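Local atomic coordinates of albumin-1 (Psophocarpus tetragonolobus, PDB entry 1WBA), a protein that serves as a seed storage protein of winged bean and belongs to the Kunitz-type (leguminous) protease inhibitor family. Residues A[117-122]-A[131-136]. Numbering follows the deposited sequence.
Sequences AFTIQK and KLLFCP
Lys131 faces Gln121 at the loop end of an antiparallel beta hairpin, and their backbones trade two hydrogen bonds, the shorter from Lys131 N to Gln121 O at 2.9 Å. The extended lysine chain runs alongside the glutamine chain, pointing the same way. Leu132, on the other face of the sheet, sits in a non-hydrogen-bonded pair with Ile120; its CD2 meets Ile120 CG1 at 3.7 Å. Leu132 also touches Trp92 of strand 92-97, and Ile120 touches Leu78 of strand 78-82. Leu133 and Thr119 again exchange two backbone hydrogen bonds, while Leu133 CD1 reaches diagonally to Gln121 CG at 3.7 Å and Leu133 CB lies 3.6 Å from Thr119 OG1. Phe134, with CG anti to its own nitrogen (chi1 177°), swings its ring toward the partner strand, where Phe134 CD1 lies over one face of the Phe118 ring, toward its rim, 3.9 Å from Phe118 CE1. The result is an edge-to-face stack with planes at 61°; both rings also pack on Val94 of strand 92-97. Cys135 closes the ladder with Ala117, its N to Ala117 O bond being nearly linear at 173°. Its SG, disulfide-bonded to Cys141, rests 3.8 Å from Thr119 CG2. Six main-chain hydrogen bonds thus fix the register of this beta-trefoil hairpin; buried Phe118, Ile120, Leu132 and Phe134 make one face apolar, while the opposite face runs from the disulfide past Thr119 to partly exposed Gln121 and Lys131.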
ATOM      1  N   ALA A 117      -7.429  -7.774   2.877  1.00  6.55           N
ATOM      2  CA  ALA A 117      -7.413  -6.337   3.111  1.00  7.46           C
ATOM      3  C   ALA A 117      -6.060  -5.951   3.650  1.00  6.70           C
ATOM      4  O   ALA A 117      -5.300  -6.810   4.082  1.00  7.38           O
ATOM      5  CB  ALA A 117      -8.505  -5.946   4.134  1.00  5.05           C
ATOM      6  N   PHE A 118      -5.778  -4.654   3.636  1.00  6.37           N
ATOM      7  CA  PHE A 118      -4.522  -4.123   4.135  1.00  5.38           C
ATOM      8  C   PHE A 118      -4.743  -3.626   5.545  1.00  5.06           C
ATOM      9  O   PHE A 118      -5.870  -3.307   5.891  1.00  5.30           O
ATOM     10  CB  PHE A 118      -4.078  -2.942   3.264  1.00  6.52           C
ATOM     11  CG  PHE A 118      -3.707  -3.334   1.867  1.00  6.60           C
ATOM     12  CD1 PHE A 118      -2.447  -3.840   1.593  1.00  7.12           C
ATOM     13  CD2 PHE A 118      -4.632  -3.244   0.836  1.00  6.24           C
ATOM     14  CE1 PHE A 118      -2.108  -4.258   0.302  1.00  7.95           C
ATOM     15  CE2 PHE A 118      -4.305  -3.658  -0.449  1.00  8.34           C
ATOM     16  CZ  PHE A 118      -3.036  -4.170  -0.716  1.00  6.90           C
ATOM     17  N   THR A 119      -3.704  -3.651   6.383  1.00  5.81           N
ATOM     18  CA  THR A 119      -3.800  -3.097   7.751  1.00  6.29           C
ATOM     19  C   THR A 119      -2.524  -2.296   8.019  1.00  7.04           C
ATOM     20  O   THR A 119      -1.530  -2.419   7.285  1.00  6.56           O
ATOM     21  CB  THR A 119      -3.982  -4.168   8.876  1.00  3.32           C
ATOM     22  OG1 THR A 119      -2.825  -4.996   8.962  1.00  7.22           O
ATOM     23  CG2 THR A 119      -5.185  -5.031   8.626  1.00  6.18           C
ATOM     24  N   ILE A 120      -2.545  -1.486   9.067  1.00  4.86           N
ATOM     25  CA  ILE A 120      -1.396  -0.659   9.421  1.00  3.18           C
ATOM     26  C   ILE A 120      -1.008  -0.938  10.864  1.00  5.64           C
ATOM     27  O   ILE A 120      -1.889  -1.111  11.716  1.00  6.69           O
ATOM     28  CB  ILE A 120      -1.761   0.854   9.343  1.00  3.35           C
ATOM     29  CG1 ILE A 120      -2.123   1.258   7.911  1.00  5.10           C
ATOM     30  CG2 ILE A 120      -0.622   1.693   9.883  1.00  3.97           C
ATOM     31  CD1 ILE A 120      -2.815   2.612   7.782  1.00  4.55           C
ATOM     32  N   GLN A 121       0.295  -1.005  11.132  1.00  4.19           N
ATOM     33  CA  GLN A 121       0.820  -1.207  12.481  1.00  5.44           C
ATOM     34  C   GLN A 121       2.022  -0.293  12.627  1.00  5.82           C
ATOM     35  O   GLN A 121       2.577   0.137  11.620  1.00  4.68           O
ATOM     36  CB  GLN A 121       1.309  -2.629  12.681  1.00  5.51           C
ATOM     37  CG  GLN A 121       0.246  -3.626  12.963  1.00  5.71           C
ATOM     38  CD  GLN A 121       0.819  -4.928  13.444  1.00  6.65           C
ATOM     39  OE1 GLN A 121       2.036  -5.098  13.535  1.00 10.09           O
ATOM     40  NE2 GLN A 121      -0.042  -5.872  13.723  1.00  6.94           N
ATOM     41  N   LYS A 122       2.412   0.029  13.860  1.00  7.31           N
ATOM     42  CA  LYS A 122       3.588   0.864  14.096  1.00  9.72           C
ATOM     43  C   LYS A 122       4.751   0.187  13.394  1.00 10.56           C
ATOM     44  O   LYS A 122       4.910  -1.028  13.504  1.00 11.33           O
ATOM     45  CB  LYS A 122       3.911   0.947  15.581  1.00 13.65           C
ATOM     46  CG  LYS A 122       2.982   1.835  16.333  1.00 18.91           C
ATOM     47  CD  LYS A 122       3.340   1.886  17.804  1.00 17.69           C
ATOM     48  CE  LYS A 122       2.233   2.593  18.584  1.00 21.18           C
ATOM     49  NZ  LYS A 122       0.947   1.809  18.604  1.00 19.09           N
ATOM     50  N   LYS A 131       4.038   0.502   9.167  1.00  7.74           N
ATOM     51  CA  LYS A 131       4.310  -0.513   8.156  1.00  8.24           C
ATOM     52  C   LYS A 131       2.944  -0.987   7.706  1.00  7.90           C
ATOM     53  O   LYS A 131       1.955  -0.832   8.431  1.00  7.19           O
ATOM     54  CB  LYS A 131       5.132  -1.676   8.710  1.00  6.82           C
ATOM     55  CG  LYS A 131       4.447  -2.480   9.763  1.00  9.42           C
ATOM     56  CD  LYS A 131       5.307  -3.636  10.156  1.00 11.22           C
ATOM     57  CE  LYS A 131       4.734  -4.319  11.361  1.00 15.49           C
ATOM     58  NZ  LYS A 131       5.467  -5.574  11.655  1.00 23.53           N
ATOM     59  N   LEU A 132       2.889  -1.528   6.493  1.00  8.41           N
ATOM     60  CA  LEU A 132       1.641  -2.026   5.899  1.00  8.05           C
ATOM     61  C   LEU A 132       1.664  -3.550   5.863  1.00  6.44           C
ATOM     62  O   LEU A 132       2.707  -4.149   5.624  1.00  7.38           O
ATOM     63  CB  LEU A 132       1.479  -1.463   4.480  1.00  8.72           C
ATOM     64  CG  LEU A 132       1.434   0.062   4.328  1.00 14.73           C
ATOM     65  CD1 LEU A 132       1.323   0.439   2.851  1.00 17.79           C
ATOM     66  CD2 LEU A 132       0.272   0.641   5.101  1.00 16.25           C
ATOM     67  N   LEU A 133       0.530  -4.174   6.145  1.00  6.50           N
ATOM     68  CA  LEU A 133       0.457  -5.620   6.117  1.00  4.96           C
ATOM     69  C   LEU A 133      -0.705  -5.987   5.211  1.00  3.92           C
ATOM     70  O   LEU A 133      -1.550  -5.149   4.900  1.00  4.39           O
ATOM     71  CB  LEU A 133       0.217  -6.189   7.525  1.00  7.49           C
ATOM     72  CG  LEU A 133       1.287  -5.897   8.602  1.00  8.18           C
ATOM     73  CD1 LEU A 133       0.816  -4.830   9.532  1.00 10.04           C
ATOM     74  CD2 LEU A 133       1.634  -7.125   9.356  1.00 11.33           C
ATOM     75  N   PHE A 134      -0.693  -7.210   4.714  1.00  4.90           N
ATOM     76  CA  PHE A 134      -1.794  -7.687   3.901  1.00  5.01           C
ATOM     77  C   PHE A 134      -2.331  -8.901   4.630  1.00  5.08           C
ATOM     78  O   PHE A 134      -1.593  -9.828   4.970  1.00  5.41           O
ATOM     79  CB  PHE A 134      -1.374  -8.058   2.474  1.00  7.26           C
ATOM     80  CG  PHE A 134      -2.501  -8.609   1.665  1.00  7.47           C
ATOM     81  CD1 PHE A 134      -3.520  -7.778   1.226  1.00  8.66           C
ATOM     82  CD2 PHE A 134      -2.569  -9.968   1.376  1.00  8.56           C
ATOM     83  CE1 PHE A 134      -4.605  -8.295   0.511  1.00  8.93           C
ATOM     84  CE2 PHE A 134      -3.653 -10.489   0.661  1.00  9.53           C
ATOM     85  CZ  PHE A 134      -4.670  -9.652   0.233  1.00  7.47           C
ATOM     86  N   CYS A 135      -3.630  -8.888   4.865  1.00  5.00           N
ATOM     87  CA  CYS A 135      -4.278  -9.961   5.593  1.00  6.67           C
ATOM     88  C   CYS A 135      -5.277 -10.644   4.696  1.00  4.82           C
ATOM     89  O   CYS A 135      -6.382 -10.159   4.500  1.00  5.98           O
ATOM     90  CB  CYS A 135      -4.985  -9.394   6.832  1.00  6.25           C
ATOM     91  SG  CYS A 135      -3.865  -8.547   8.010  1.00  7.94           S
ATOM     92  N   PRO A 136      -4.880 -11.772   4.095  1.00  8.17           N
ATOM     93  CA  PRO A 136      -5.792 -12.497   3.212  1.00  9.33           C
ATOM     94  C   PRO A 136      -6.914 -13.077   4.039  1.00 11.77           C
ATOM     95  O   PRO A 136      -6.765 -13.269   5.254  1.00 10.32           O
ATOM     96  CB  PRO A 136      -4.912 -13.587   2.614  1.00  9.81           C
ATOM     97  CG  PRO A 136      -3.827 -13.770   3.613  1.00 14.43           C
ATOM     98  CD  PRO A 136      -3.541 -12.384   4.096  1.00  8.24           C
TER